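Local coordinates for protein glutathione transferase (Lolium rigidum, PDB 6ZB6) that probably catalyses the conjugation of glutathione to electrophilic xenobiotics, as a phi class transferase implicated in multiple-herbicide resistance, at residues E141-V146 and A185-S190; D99-V104 and L147-A152; P44-R49 and I55-D60; L63-S68 and S72-R77. All blocks are in the same frame, centred on the assembly; numbering follows the deposited sequence.

Contact 1: residues E141-V146 and A185-S190; sequences EKLKKV and AALFGS
Leu-143 and Lys-144 meet Leu-187 through aliphatic carbon, with no ring or other flat group between them; the flat group fixed beside the contact is the Glu-141 carboxylate. Its OE2 receives Lys-144 NZ at 3.0 Å on the syn side, 16° out of the carboxylate plane. This salt bridge, one turn along helix 133-156, holds the lysine's charged end while the extended chain beyond CG presents methylenes to Leu-187. The forked end of Leu-187 serves both neighbours. Its CD2 lies 3.7 Å from Leu-143 CD2, and its CD1 is 4.1 Å from both Lys-144 CG and CE. Leu-187 sets CG anti to the backbone N (chi1 -174°), which carries both methyls out from the 3-10 turn onto the helix. Leucine suits this place because two branches can fill two neighbouring positions, and lysine suits the margin because its stem is apolar while its amine stays with a carboxylate. In the helical C-terminal domain, the turn 187-190 lies between helices 173-179 and 192-202. Leu-187 also packs on Leu-140 and Leu-147 of helix 133-156, and Leu-143 reaches Leu-113 and Ile-116 of helix 92-127 and Phe-179 of helix 173-179.

Contact 2: residues D99-V104 and L147-A152; sequences DVWTEV and LEVYEA
Trp-101 turns the edge of its six-membered ring toward the face of Tyr-150, a T-shaped pair with centroids 5.6 Å apart and planes at 88°. The closest atoms of the pair are Trp-101 CZ3 and Tyr-150 CE1, at 4.0 Å. Both residues place CG anti to the carbonyl carbon, Trp-101 with chi1 -71° and Tyr-150 with chi1 -86°, and from there the two side chains slide past each other in opposite directions, bringing the indole edge to the phenol face. Large side chains are needed here, because the axes of the two short helical segments approach no nearer than 13.7 Å. They belong to helices 92-127 and 133-156, an antiparallel pair of the all-helical domain of the glutathione transferase fold. Val-104 divides its two methyls between the aromatic residues: CG1, anti to the backbone N, lies 3.4 Å from Tyr-150 OH, while CG2 sits 3.8 Å above the plane of the Trp-101 ring, near its rim. Val-100 CG1 covers the same indole face. A beta-branched residue suits a spot where neighbours lie on two sides. Tyr-150 OH is hydrogen-bonded to His-172, so its polar end is satisfied. At the outer margin Trp-101 CH2 comes within 4.5 Å of Val-149 CG1.

Contact 3: residues P44-R49 and I55-D60; sequences PEHLAR and IPAFQD. With GTB (S-(p-nitrobenzyl)glutathione), chain G.
The thioredoxin-like domain of glutathione transferases carries a cis-proline just before its third strand, and here the residues on either side of it, Ile-55 and Ala-57, pack against segment 44-49, Ala-57 meeting both His-46 and Arg-49 and Ile-55 meeting His-46 alone. The peptide bond before Pro-56 is cis. Ile-55, immediately ahead of it, turns its backbone to the ligand and pairs with the cysteinyl unit of S-(p-nitrobenzyl)glutathione as antiparallel strands do. Ile-55 N donates to O2 of the ligand at 3.0 Å, and N2 of the ligand donates to Ile-55 O at 2.7 Å, both with N-H...O angles of 160°. Only backbone atoms make these bonds, so the isoleucine side chain can serve packing: its CG2 lies 3.9 Å from His-46 NE2. That imidazole nitrogen is hydrogen-bonded to the carbonyl of Gln-54, whose own side chain binds the ligand, so His-46 probably helps to position Gln-54 from the second shell. The small Ala-57 lets helix and strand come close, its CB lying 3.7 Å from both His-46 CE1 and Arg-49 CB. Arg-49 then runs extended from CG to NE, and its NH1 forms a salt bridge with Glu-45 OE2 at 3.2 Å, meeting it from above the carboxylate plane. At the guanidinium edge a water joins the segments, accepting from Arg-49 NE at 2.7 Å and donating to Gln-59 OE1 at 2.8 Å.

Contact 4: residues L63-S68 and S72-R77; sequences LLLFES and SKYVLR. With GTB (S-(p-nitrobenzyl)glutathione), chain G.
Leu-65 crosses Tyr-74 at about a right angle and brings CD1 obliquely to its ring, in an off-centre CH-pi contact 4.2 Å from the centroid and 29° off the ring normal. Leu-63, two residues earlier on the strand, comes from the opposite direction to Tyr-74 and brings CD2 to 3.5 Å from Tyr-74 CE1. Tyr-74 holds CG anti to its backbone N (chi1 172°), which points the ring toward the strand, its CG end at Leu-65 and its CE1 and CZ end at Leu-63, with the hydroxyl hydrogen-bonded to Asp-60. Tyrosine suits this border, being apolar along its length and polar at its end. Nearer the ligand the chain turns into helix 68-78. Ser-68 O accepts two bonds from opposite faces of its carbonyl plane, from Ser-72 N at 2.9 Å and from Ser-72 OG at 2.8 Å; serine's short hydroxyl can thus fold back onto its own helix. With OG between the backbone N and the carbonyl carbon (chi1 60°), Ser-68 donates to O11 of the ligand at 2.6 Å, and its N donates to O12 at 2.8 Å. The helix N-terminus probably helps to stabilise that carboxylate. Glu-67, at the N-cap position with positive phi, bends at chi2 and takes the ligand's N1 on OE1 at 2.7 Å. This strand-to-helix turn forms part of the gamma-glutamyl recognition site, with the acidic residue plus serine pair familiar in glutathione transferases.

How the contacts relate
Contacts 3 and 4 share the N-terminal domain and the ligand. Their centres are 12 Å apart, and strands 57-60 and 63-66 join them side by side in one sheet, with Phe-58 O 2.9 Å from Leu-65 N, a probable hydrogen bond. Contact 3 holds the middle of the glutathione moiety and contact 4 its gamma-glutamyl end. Contacts 1 and 2 both use helix 133-156, and Leu-187 CD2 meets Leu-147 CD1 at 3.7 Å. They form helical packing away from the glutathione site: the centres of contacts 1 and 3 are 36 Å apart. Contacts 2 and 4 approach to about 6 Å between nearest atoms without touching.

Contact 1: residues E141-V146 and A185-S190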
# COMPACT_ATOMS: atom_id res chain seq x y z
N GLU A 141 19.30 -0.27 7.93
CA GLU A 141 20.19 -1.41 7.72
C GLU A 141 19.40 -2.67 7.42
O GLU A 141 19.80 -3.48 6.58
CB GLU A 141 21.10 -1.59 8.93
CG GLU A 141 22.22 -0.53 9.01
CD GLU A 141 22.88 -0.20 7.65
OE1 GLU A 141 23.56 -1.08 7.08
OE2 GLU A 141 22.74 0.96 7.17
N LYS A 142 18.25 -2.85 8.08
CA LYS A 142 17.39 -3.98 7.75
C LYS A 142 16.82 -3.84 6.35
O LYS A 142 16.77 -4.82 5.60
CB LYS A 142 16.26 -4.10 8.78
CG LYS A 142 16.72 -4.74 10.09
CD LYS A 142 16.00 -4.14 11.28
CE LYS A 142 15.33 -5.21 12.13
NZ LYS A 142 14.57 -4.62 13.27
N LEU A 143 16.38 -2.63 5.97
CA LEU A 143 15.79 -2.44 4.65
C LEU A 143 16.81 -2.73 3.55
O LEU A 143 16.48 -3.36 2.53
CB LEU A 143 15.24 -1.02 4.52
CG LEU A 143 14.53 -0.69 3.20
CD1 LEU A 143 13.33 -1.63 2.97
CD2 LEU A 143 14.06 0.76 3.23
N LYS A 144 18.05 -2.26 3.72
CA LYS A 144 19.08 -2.52 2.72
C LYS A 144 19.24 -4.01 2.48
O LYS A 144 19.37 -4.45 1.33
CB LYS A 144 20.41 -1.90 3.14
CG LYS A 144 20.50 -0.38 2.99
CD LYS A 144 21.75 0.16 3.69
CE LYS A 144 21.80 1.68 3.65
NZ LYS A 144 22.94 2.21 4.47
N LYS A 145 19.22 -4.81 3.55
CA LYS A 145 19.34 -6.26 3.38
C LYS A 145 18.15 -6.82 2.61
O LYS A 145 18.31 -7.66 1.72
CB LYS A 145 19.48 -6.95 4.73
CG LYS A 145 20.79 -6.66 5.46
CD LYS A 145 22.00 -6.84 4.55
CE LYS A 145 23.28 -6.32 5.22
NZ LYS A 145 24.26 -5.73 4.23
N VAL A 146 16.94 -6.35 2.94
CA VAL A 146 15.76 -6.74 2.17
C VAL A 146 15.93 -6.35 0.71
O VAL A 146 15.66 -7.15 -0.20
CB VAL A 146 14.50 -6.07 2.78
CG1 VAL A 146 13.27 -6.33 1.89
CG2 VAL A 146 14.26 -6.57 4.18
N ALA A 185 14.96 8.82 0.16
CA ALA A 185 14.35 8.45 -1.11
C ALA A 185 15.37 8.04 -2.17
O ALA A 185 15.00 7.34 -3.11
CB ALA A 185 13.51 9.60 -1.64
N ALA A 186 16.62 8.48 -2.04
CA ALA A 186 17.60 8.05 -3.03
C ALA A 186 18.06 6.60 -2.84
O ALA A 186 18.77 6.08 -3.70
CB ALA A 186 18.81 9.01 -3.03
N LEU A 187 17.62 5.92 -1.77
CA LEU A 187 18.09 4.56 -1.50
C LEU A 187 17.89 3.64 -2.70
O LEU A 187 18.79 2.87 -3.06
CB LEU A 187 17.35 3.98 -0.28
CG LEU A 187 17.82 2.60 0.22
CD1 LEU A 187 19.31 2.64 0.54
CD2 LEU A 187 17.00 2.16 1.44
N PHE A 188 16.71 3.71 -3.33
CA PHE A 188 16.40 2.74 -4.38
C PHE A 188 17.36 2.83 -5.56
O PHE A 188 17.60 1.83 -6.24
CB PHE A 188 14.97 2.91 -4.87
CG PHE A 188 13.96 2.19 -4.02
CD1 PHE A 188 14.17 2.03 -2.66
CD2 PHE A 188 12.82 1.66 -4.58
CE1 PHE A 188 13.23 1.37 -1.86
CE2 PHE A 188 11.87 1.01 -3.78
CZ PHE A 188 12.10 0.86 -2.42
N GLY A 189 17.92 4.02 -5.81
CA GLY A 189 18.83 4.14 -6.94
C GLY A 189 20.06 3.27 -6.86
O GLY A 189 20.73 3.06 -7.88
N SER A 190 20.39 2.77 -5.67
CA SER A 190 21.52 1.85 -5.53
C SER A 190 21.16 0.42 -5.92
O SER A 190 22.06 -0.44 -5.97
CB SER A 190 22.05 1.90 -4.10
OG SER A 190 22.74 3.13 -3.90

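Contact 2: residues D99-V104 and L147-A152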
# COMPACT_ATOMS: atom_id res chain seq x y z
N ASP A 99 1.02 -15.09 -3.52
CA ASP A 99 0.83 -15.13 -2.07
C ASP A 99 2.15 -14.95 -1.33
O ASP A 99 2.21 -14.28 -0.30
CB ASP A 99 0.18 -16.47 -1.65
CG ASP A 99 -1.30 -16.53 -1.92
OD1 ASP A 99 -1.90 -15.48 -2.25
OD2 ASP A 99 -1.88 -17.65 -1.81
N VAL A 100 3.21 -15.62 -1.80
CA VAL A 100 4.50 -15.53 -1.13
C VAL A 100 4.92 -14.07 -1.01
O VAL A 100 5.26 -13.59 0.08
CB VAL A 100 5.56 -16.35 -1.88
CG1 VAL A 100 6.96 -15.97 -1.41
CG2 VAL A 100 5.32 -17.85 -1.70
N TRP A 101 4.91 -13.36 -2.12
CA TRP A 101 5.49 -12.02 -2.11
C TRP A 101 4.53 -10.98 -1.55
O TRP A 101 4.97 -9.91 -1.12
CB TRP A 101 5.99 -11.68 -3.52
CG TRP A 101 7.21 -12.50 -3.82
CD1 TRP A 101 7.25 -13.71 -4.45
CD2 TRP A 101 8.56 -12.21 -3.41
NE1 TRP A 101 8.55 -14.18 -4.49
CE2 TRP A 101 9.37 -13.28 -3.85
CE3 TRP A 101 9.17 -11.15 -2.73
CZ2 TRP A 101 10.76 -13.31 -3.65
CZ3 TRP A 101 10.54 -11.18 -2.52
CH2 TRP A 101 11.32 -12.26 -2.98
N THR A 102 3.24 -11.30 -1.47
CA THR A 102 2.33 -10.48 -0.68
C THR A 102 2.66 -10.60 0.81
O THR A 102 2.65 -9.59 1.54
CB THR A 102 0.89 -10.92 -0.96
OG1 THR A 102 0.61 -10.72 -2.36
CG2 THR A 102 -0.10 -10.15 -0.07
N GLU A 103 2.92 -11.82 1.28
CA GLU A 103 3.35 -12.03 2.66
C GLU A 103 4.69 -11.37 2.94
O GLU A 103 4.91 -10.83 4.03
CB GLU A 103 3.43 -13.52 2.98
CG GLU A 103 2.08 -14.27 2.94
CD GLU A 103 1.07 -13.72 3.92
OE1 GLU A 103 1.43 -13.54 5.11
OE2 GLU A 103 -0.08 -13.46 3.51
N VAL A 104 5.62 -11.42 1.97
CA VAL A 104 6.90 -10.76 2.17
C VAL A 104 6.69 -9.28 2.44
O VAL A 104 7.32 -8.71 3.35
CB VAL A 104 7.83 -10.97 0.96
CG1 VAL A 104 9.07 -10.09 1.13
CG2 VAL A 104 8.23 -12.42 0.82
N LEU A 147 16.39 -5.13 0.45
CA LEU A 147 16.48 -4.67 -0.93
C LEU A 147 17.50 -5.47 -1.73
O LEU A 147 17.29 -5.70 -2.92
CB LEU A 147 16.82 -3.17 -0.96
CG LEU A 147 15.65 -2.25 -0.53
CD1 LEU A 147 16.09 -0.78 -0.60
CD2 LEU A 147 14.43 -2.49 -1.39
N GLU A 148 18.57 -5.94 -1.09
CA GLU A 148 19.49 -6.85 -1.77
C GLU A 148 18.78 -8.10 -2.28
O GLU A 148 19.09 -8.58 -3.38
CB GLU A 148 20.64 -7.23 -0.83
CG GLU A 148 21.62 -6.05 -0.61
CD GLU A 148 22.67 -6.32 0.46
OE1 GLU A 148 22.79 -7.48 0.91
OE2 GLU A 148 23.37 -5.36 0.86
N VAL A 149 17.84 -8.64 -1.50
CA VAL A 149 17.08 -9.79 -1.96
C VAL A 149 16.14 -9.40 -3.10
O VAL A 149 16.03 -10.12 -4.10
CB VAL A 149 16.30 -10.42 -0.79
CG1 VAL A 149 15.40 -11.55 -1.29
CG2 VAL A 149 17.26 -10.92 0.29
N TYR A 150 15.46 -8.26 -2.97
CA TYR A 150 14.58 -7.81 -4.05
C TYR A 150 15.36 -7.57 -5.33
O TYR A 150 14.90 -7.90 -6.43
CB TYR A 150 13.85 -6.52 -3.64
CG TYR A 150 12.57 -6.73 -2.84
CD1 TYR A 150 12.56 -7.47 -1.67
CD2 TYR A 150 11.38 -6.14 -3.26
CE1 TYR A 150 11.39 -7.65 -0.93
CE2 TYR A 150 10.20 -6.32 -2.53
CZ TYR A 150 10.21 -7.06 -1.37
OH TYR A 150 9.04 -7.24 -0.66
N GLU A 151 16.56 -7.01 -5.20
CA GLU A 151 17.38 -6.74 -6.38
C GLU A 151 17.70 -8.03 -7.12
O GLU A 151 17.61 -8.07 -8.36
CB GLU A 151 18.66 -6.02 -5.96
CG GLU A 151 19.61 -5.73 -7.09
CD GLU A 151 19.09 -4.65 -8.03
OE1 GLU A 151 18.09 -3.98 -7.72
OE2 GLU A 151 19.70 -4.48 -9.10
N ALA A 152 18.07 -9.08 -6.39
CA ALA A 152 18.32 -10.37 -7.02
C ALA A 152 17.05 -10.94 -7.64
O ALA A 152 17.08 -11.44 -8.77
CB ALA A 152 18.91 -11.35 -6.00

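Contact 3: residues P44-R49 and I55-D60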
# COMPACT_ATOMS: atom_id res chain seq x y z
N PRO A 44 -18.36 5.51 18.40
CA PRO A 44 -19.20 4.30 18.39
C PRO A 44 -19.63 3.90 16.99
O PRO A 44 -19.57 2.71 16.64
CB PRO A 44 -20.41 4.70 19.27
CG PRO A 44 -19.88 5.78 20.17
CD PRO A 44 -18.88 6.54 19.32
N GLU A 45 -20.00 4.88 16.17
CA GLU A 45 -20.39 4.60 14.79
C GLU A 45 -19.29 3.88 14.02
O GLU A 45 -19.55 2.90 13.31
CB GLU A 45 -20.77 5.90 14.09
CG GLU A 45 -21.09 5.73 12.62
CD GLU A 45 -21.28 7.07 11.91
OE1 GLU A 45 -20.98 8.11 12.53
OE2 GLU A 45 -21.73 7.06 10.75
N HIS A 46 -18.04 4.34 14.13
CA HIS A 46 -16.99 3.70 13.34
C HIS A 46 -16.56 2.37 13.93
O HIS A 46 -16.19 1.46 13.18
CB HIS A 46 -15.76 4.61 13.18
CG HIS A 46 -14.75 4.04 12.24
ND1 HIS A 46 -14.98 3.92 10.88
CD2 HIS A 46 -13.53 3.49 12.46
CE1 HIS A 46 -13.94 3.35 10.30
NE2 HIS A 46 -13.04 3.07 11.24
N LEU A 47 -16.61 2.22 15.26
CA LEU A 47 -16.31 0.94 15.88
C LEU A 47 -17.26 -0.16 15.40
O LEU A 47 -16.91 -1.34 15.43
CB LEU A 47 -16.38 1.07 17.40
CG LEU A 47 -15.27 1.95 17.99
CD1 LEU A 47 -15.45 2.14 19.49
CD2 LEU A 47 -13.94 1.32 17.67
N ALA A 48 -18.46 0.22 14.95
CA ALA A 48 -19.39 -0.76 14.39
C ALA A 48 -18.99 -1.18 12.99
O ALA A 48 -19.51 -2.19 12.48
CB ALA A 48 -20.80 -0.18 14.40
N ARG A 49 -18.10 -0.44 12.34
CA ARG A 49 -17.51 -0.78 11.05
C ARG A 49 -16.17 -1.49 11.21
O ARG A 49 -15.91 -2.49 10.54
CB ARG A 49 -17.33 0.48 10.21
CG ARG A 49 -18.62 1.22 9.98
CD ARG A 49 -18.44 2.45 9.10
NE ARG A 49 -19.75 2.88 8.60
CZ ARG A 49 -20.30 4.06 8.85
NH1 ARG A 49 -19.66 4.96 9.59
NH2 ARG A 49 -21.50 4.35 8.34
N ILE A 55 -8.72 2.68 10.32
CA ILE A 55 -9.16 2.82 8.94
C ILE A 55 -8.20 2.03 8.07
O ILE A 55 -7.02 1.89 8.43
CB ILE A 55 -9.23 4.30 8.51
CG1 ILE A 55 -7.89 5.00 8.74
CG2 ILE A 55 -10.35 5.02 9.24
CD1 ILE A 55 -7.72 6.22 7.90
N PRO A 56 -8.63 1.51 6.92
CA PRO A 56 -9.97 1.67 6.35
C PRO A 56 -11.02 0.80 7.00
O PRO A 56 -10.68 -0.21 7.63
CB PRO A 56 -9.78 1.22 4.90
CG PRO A 56 -8.76 0.12 5.02
CD PRO A 56 -7.77 0.67 6.06
N ALA A 57 -12.28 1.17 6.84
CA ALA A 57 -13.38 0.20 6.84
C ALA A 57 -14.02 0.24 5.46
O ALA A 57 -13.68 1.07 4.63
CB ALA A 57 -14.39 0.49 7.95
N PHE A 58 -14.99 -0.64 5.23
CA PHE A 58 -15.48 -0.81 3.87
C PHE A 58 -16.92 -1.30 3.94
O PHE A 58 -17.25 -2.13 4.78
CB PHE A 58 -14.59 -1.80 3.11
CG PHE A 58 -15.12 -2.21 1.77
CD1 PHE A 58 -15.95 -3.33 1.64
CD2 PHE A 58 -14.75 -1.52 0.63
CE1 PHE A 58 -16.43 -3.71 0.39
CE2 PHE A 58 -15.21 -1.91 -0.63
CZ PHE A 58 -16.03 -3.00 -0.75
N GLN A 59 -17.76 -0.79 3.04
CA GLN A 59 -19.15 -1.25 2.98
C GLN A 59 -19.55 -1.53 1.54
O GLN A 59 -19.31 -0.70 0.64
CB GLN A 59 -20.11 -0.24 3.61
CG GLN A 59 -21.54 -0.76 3.75
CD GLN A 59 -22.50 0.32 4.21
OE1 GLN A 59 -22.08 1.43 4.57
NE2 GLN A 59 -23.80 0.01 4.21
N ASP A 60 -20.13 -2.70 1.31
CA ASP A 60 -20.76 -3.06 0.05
C ASP A 60 -22.16 -3.53 0.43
O ASP A 60 -22.32 -4.69 0.83
CB ASP A 60 -19.97 -4.15 -0.66
CG ASP A 60 -20.59 -4.53 -2.00
OD1 ASP A 60 -21.58 -3.89 -2.40
OD2 ASP A 60 -20.06 -5.46 -2.65
N1 GTB G . -3.76 -3.91 9.27
CA1 GTB G . -4.62 -2.75 9.13
C1 GTB G . -5.03 -2.60 7.66
O11 GTB G . -4.21 -2.87 6.74
O12 GTB G . -6.19 -2.21 7.35
CB1 GTB G . -3.84 -1.53 9.62
CG1 GTB G . -4.73 -0.30 9.46
CD1 GTB G . -4.12 0.92 10.13
OE1 GTB G . -3.08 0.86 10.70
N2 GTB G . -4.85 2.17 10.06
CA2 GTB G . -4.26 3.32 10.71
C2 GTB G . -5.18 3.74 11.85
O2 GTB G . -6.36 3.78 11.72
CB2 GTB G . -4.10 4.45 9.70
SG2 GTB G . -2.87 3.94 8.44
N3 GTB G . -4.59 4.08 13.12
CA3 GTB G . -5.47 4.49 14.20
C3 GTB G . -5.28 3.58 15.41
O31 GTB G . -5.63 3.99 16.55
O32 GTB G . -4.78 2.43 15.28
C' GTB G . -1.25 3.81 9.24
C1' GTB G . -0.88 5.18 9.81
C2' GTB G . -0.75 5.35 11.18
C3' GTB G . -0.42 6.59 11.70
C4' GTB G . -0.21 7.66 10.85
N41 GTB G . 0.13 8.97 11.40
O41 GTB G . 0.38 9.14 12.78
O42 GTB G . 0.19 9.90 10.68
C5' GTB G . -0.35 7.50 9.48
C6' GTB G . -0.68 6.26 8.95
O HOH W 1 -21.63 1.46 7.34

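Contact 4: residues L63-S68 and S72-R77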
# COMPACT_ATOMS: atom_id res chain seq x y z
N LEU A 63 -22.71 -5.71 3.64
CA LEU A 63 -21.44 -6.29 4.02
C LEU A 63 -20.51 -5.20 4.53
O LEU A 63 -20.29 -4.20 3.84
CB LEU A 63 -20.80 -7.01 2.84
CG LEU A 63 -19.45 -7.69 3.09
CD1 LEU A 63 -19.64 -8.90 3.99
CD2 LEU A 63 -18.82 -8.11 1.77
N LEU A 64 -19.99 -5.39 5.74
CA LEU A 64 -18.97 -4.51 6.32
C LEU A 64 -17.68 -5.30 6.41
O LEU A 64 -17.68 -6.44 6.87
CB LEU A 64 -19.37 -4.02 7.72
CG LEU A 64 -20.55 -3.05 7.81
CD1 LEU A 64 -20.98 -2.85 9.26
CD2 LEU A 64 -20.17 -1.72 7.16
N LEU A 65 -16.58 -4.69 5.96
CA LEU A 65 -15.27 -5.32 6.03
C LEU A 65 -14.28 -4.32 6.62
O LEU A 65 -14.51 -3.11 6.63
CB LEU A 65 -14.77 -5.79 4.65
CG LEU A 65 -15.63 -6.76 3.83
CD1 LEU A 65 -15.05 -6.95 2.43
CD2 LEU A 65 -15.79 -8.13 4.54
N PHE A 66 -13.18 -4.86 7.13
CA PHE A 66 -12.04 -4.04 7.49
C PHE A 66 -10.80 -4.88 7.20
O PHE A 66 -10.91 -6.01 6.71
CB PHE A 66 -12.14 -3.55 8.94
CG PHE A 66 -12.17 -4.66 9.97
CD1 PHE A 66 -13.36 -5.29 10.31
CD2 PHE A 66 -11.00 -5.05 10.61
CE1 PHE A 66 -13.38 -6.30 11.27
CE2 PHE A 66 -11.01 -6.05 11.55
CZ PHE A 66 -12.20 -6.68 11.89
N GLU A 67 -9.63 -4.32 7.51
CA GLU A 67 -8.32 -4.84 7.12
C GLU A 67 -8.12 -4.66 5.62
O GLU A 67 -8.79 -5.28 4.80
CB GLU A 67 -8.11 -6.30 7.54
CG GLU A 67 -7.64 -6.46 8.99
CD GLU A 67 -6.23 -5.91 9.24
OE1 GLU A 67 -5.44 -5.72 8.28
OE2 GLU A 67 -5.92 -5.67 10.43
N SER A 68 -7.17 -3.79 5.26
CA SER A 68 -7.06 -3.33 3.88
C SER A 68 -6.82 -4.46 2.89
O SER A 68 -7.37 -4.45 1.79
CB SER A 68 -5.94 -2.27 3.80
OG SER A 68 -4.70 -2.82 4.22
N SER A 72 -9.22 -5.46 -0.15
CA SER A 72 -8.71 -5.40 -1.51
C SER A 72 -8.97 -6.68 -2.28
O SER A 72 -9.34 -6.64 -3.46
CB SER A 72 -7.20 -5.10 -1.49
OG SER A 72 -6.95 -3.82 -0.93
N LYS A 73 -8.77 -7.84 -1.64
CA LYS A 73 -9.04 -9.09 -2.34
C LYS A 73 -10.52 -9.25 -2.65
O LYS A 73 -10.89 -9.78 -3.71
CB LYS A 73 -8.51 -10.28 -1.53
CG LYS A 73 -6.97 -10.35 -1.54
CD LYS A 73 -6.45 -11.66 -0.96
CE LYS A 73 -6.60 -11.67 0.56
NZ LYS A 73 -5.84 -12.78 1.23
N TYR A 74 -11.39 -8.79 -1.75
CA TYR A 74 -12.82 -8.83 -2.05
C TYR A 74 -13.15 -7.99 -3.28
O TYR A 74 -13.93 -8.40 -4.14
CB TYR A 74 -13.63 -8.34 -0.85
CG TYR A 74 -15.10 -8.17 -1.13
CD1 TYR A 74 -15.97 -9.25 -1.02
CD2 TYR A 74 -15.63 -6.94 -1.52
CE1 TYR A 74 -17.32 -9.11 -1.28
CE2 TYR A 74 -16.98 -6.79 -1.78
CZ TYR A 74 -17.82 -7.88 -1.65
OH TYR A 74 -19.16 -7.74 -1.91
N VAL A 75 -12.55 -6.80 -3.38
CA VAL A 75 -12.75 -5.96 -4.55
C VAL A 75 -12.28 -6.67 -5.82
O VAL A 75 -12.99 -6.71 -6.83
CB VAL A 75 -12.02 -4.61 -4.37
CG1 VAL A 75 -11.83 -3.93 -5.73
CG2 VAL A 75 -12.79 -3.73 -3.41
N LEU A 76 -11.08 -7.25 -5.78
CA LEU A 76 -10.52 -7.89 -6.96
C LEU A 76 -11.38 -9.07 -7.42
O LEU A 76 -11.54 -9.29 -8.63
CB LEU A 76 -9.10 -8.36 -6.67
CG LEU A 76 -8.13 -7.18 -6.47
CD1 LEU A 76 -6.77 -7.70 -6.03
CD2 LEU A 76 -8.03 -6.32 -7.72
N ARG A 77 -11.94 -9.82 -6.47
CA ARG A 77 -12.77 -10.96 -6.83
C ARG A 77 -14.14 -10.51 -7.31
O ARG A 77 -14.64 -11.01 -8.34
CB ARG A 77 -12.91 -11.90 -5.63
CG ARG A 77 -11.63 -12.65 -5.30
CD ARG A 77 -11.71 -13.30 -3.92
NE ARG A 77 -10.42 -13.86 -3.56
CZ ARG A 77 -9.98 -14.00 -2.31
NH1 ARG A 77 -10.74 -13.63 -1.29
NH2 ARG A 77 -8.77 -14.51 -2.09
N1 GTB G . -3.76 -3.91 9.27
CA1 GTB G . -4.62 -2.75 9.13
C1 GTB G . -5.03 -2.60 7.66
O11 GTB G . -4.21 -2.87 6.74
O12 GTB G . -6.19 -2.21 7.35
CB1 GTB G . -3.84 -1.53 9.62
CG1 GTB G . -4.73 -0.30 9.46
CD1 GTB G . -4.12 0.92 10.13
OE1 GTB G . -3.08 0.86 10.70
N2 GTB G . -4.85 2.17 10.06
CA2 GTB G . -4.26 3.32 10.71
C2 GTB G . -5.18 3.74 11.85
O2 GTB G . -6.36 3.78 11.72
CB2 GTB G . -4.10 4.45 9.70
SG2 GTB G . -2.87 3.94 8.44
N3 GTB G . -4.59 4.08 13.12
CA3 GTB G . -5.47 4.49 14.20
C3 GTB G . -5.28 3.58 15.41
O31 GTB G . -5.63 3.99 16.55
O32 GTB G . -4.78 2.43 15.28
C' GTB G . -1.25 3.81 9.24
C1' GTB G . -0.88 5.18 9.81
C2' GTB G . -0.75 5.35 11.18
C3' GTB G . -0.42 6.59 11.70
C4' GTB G . -0.21 7.66 10.85
N41 GTB G . 0.13 8.97 11.40
O41 GTB G . 0.38 9.14 12.78
O42 GTB G . 0.19 9.90 10.68
C5' GTB G . -0.35 7.50 9.48
C6' GTB G . -0.68 6.26 8.95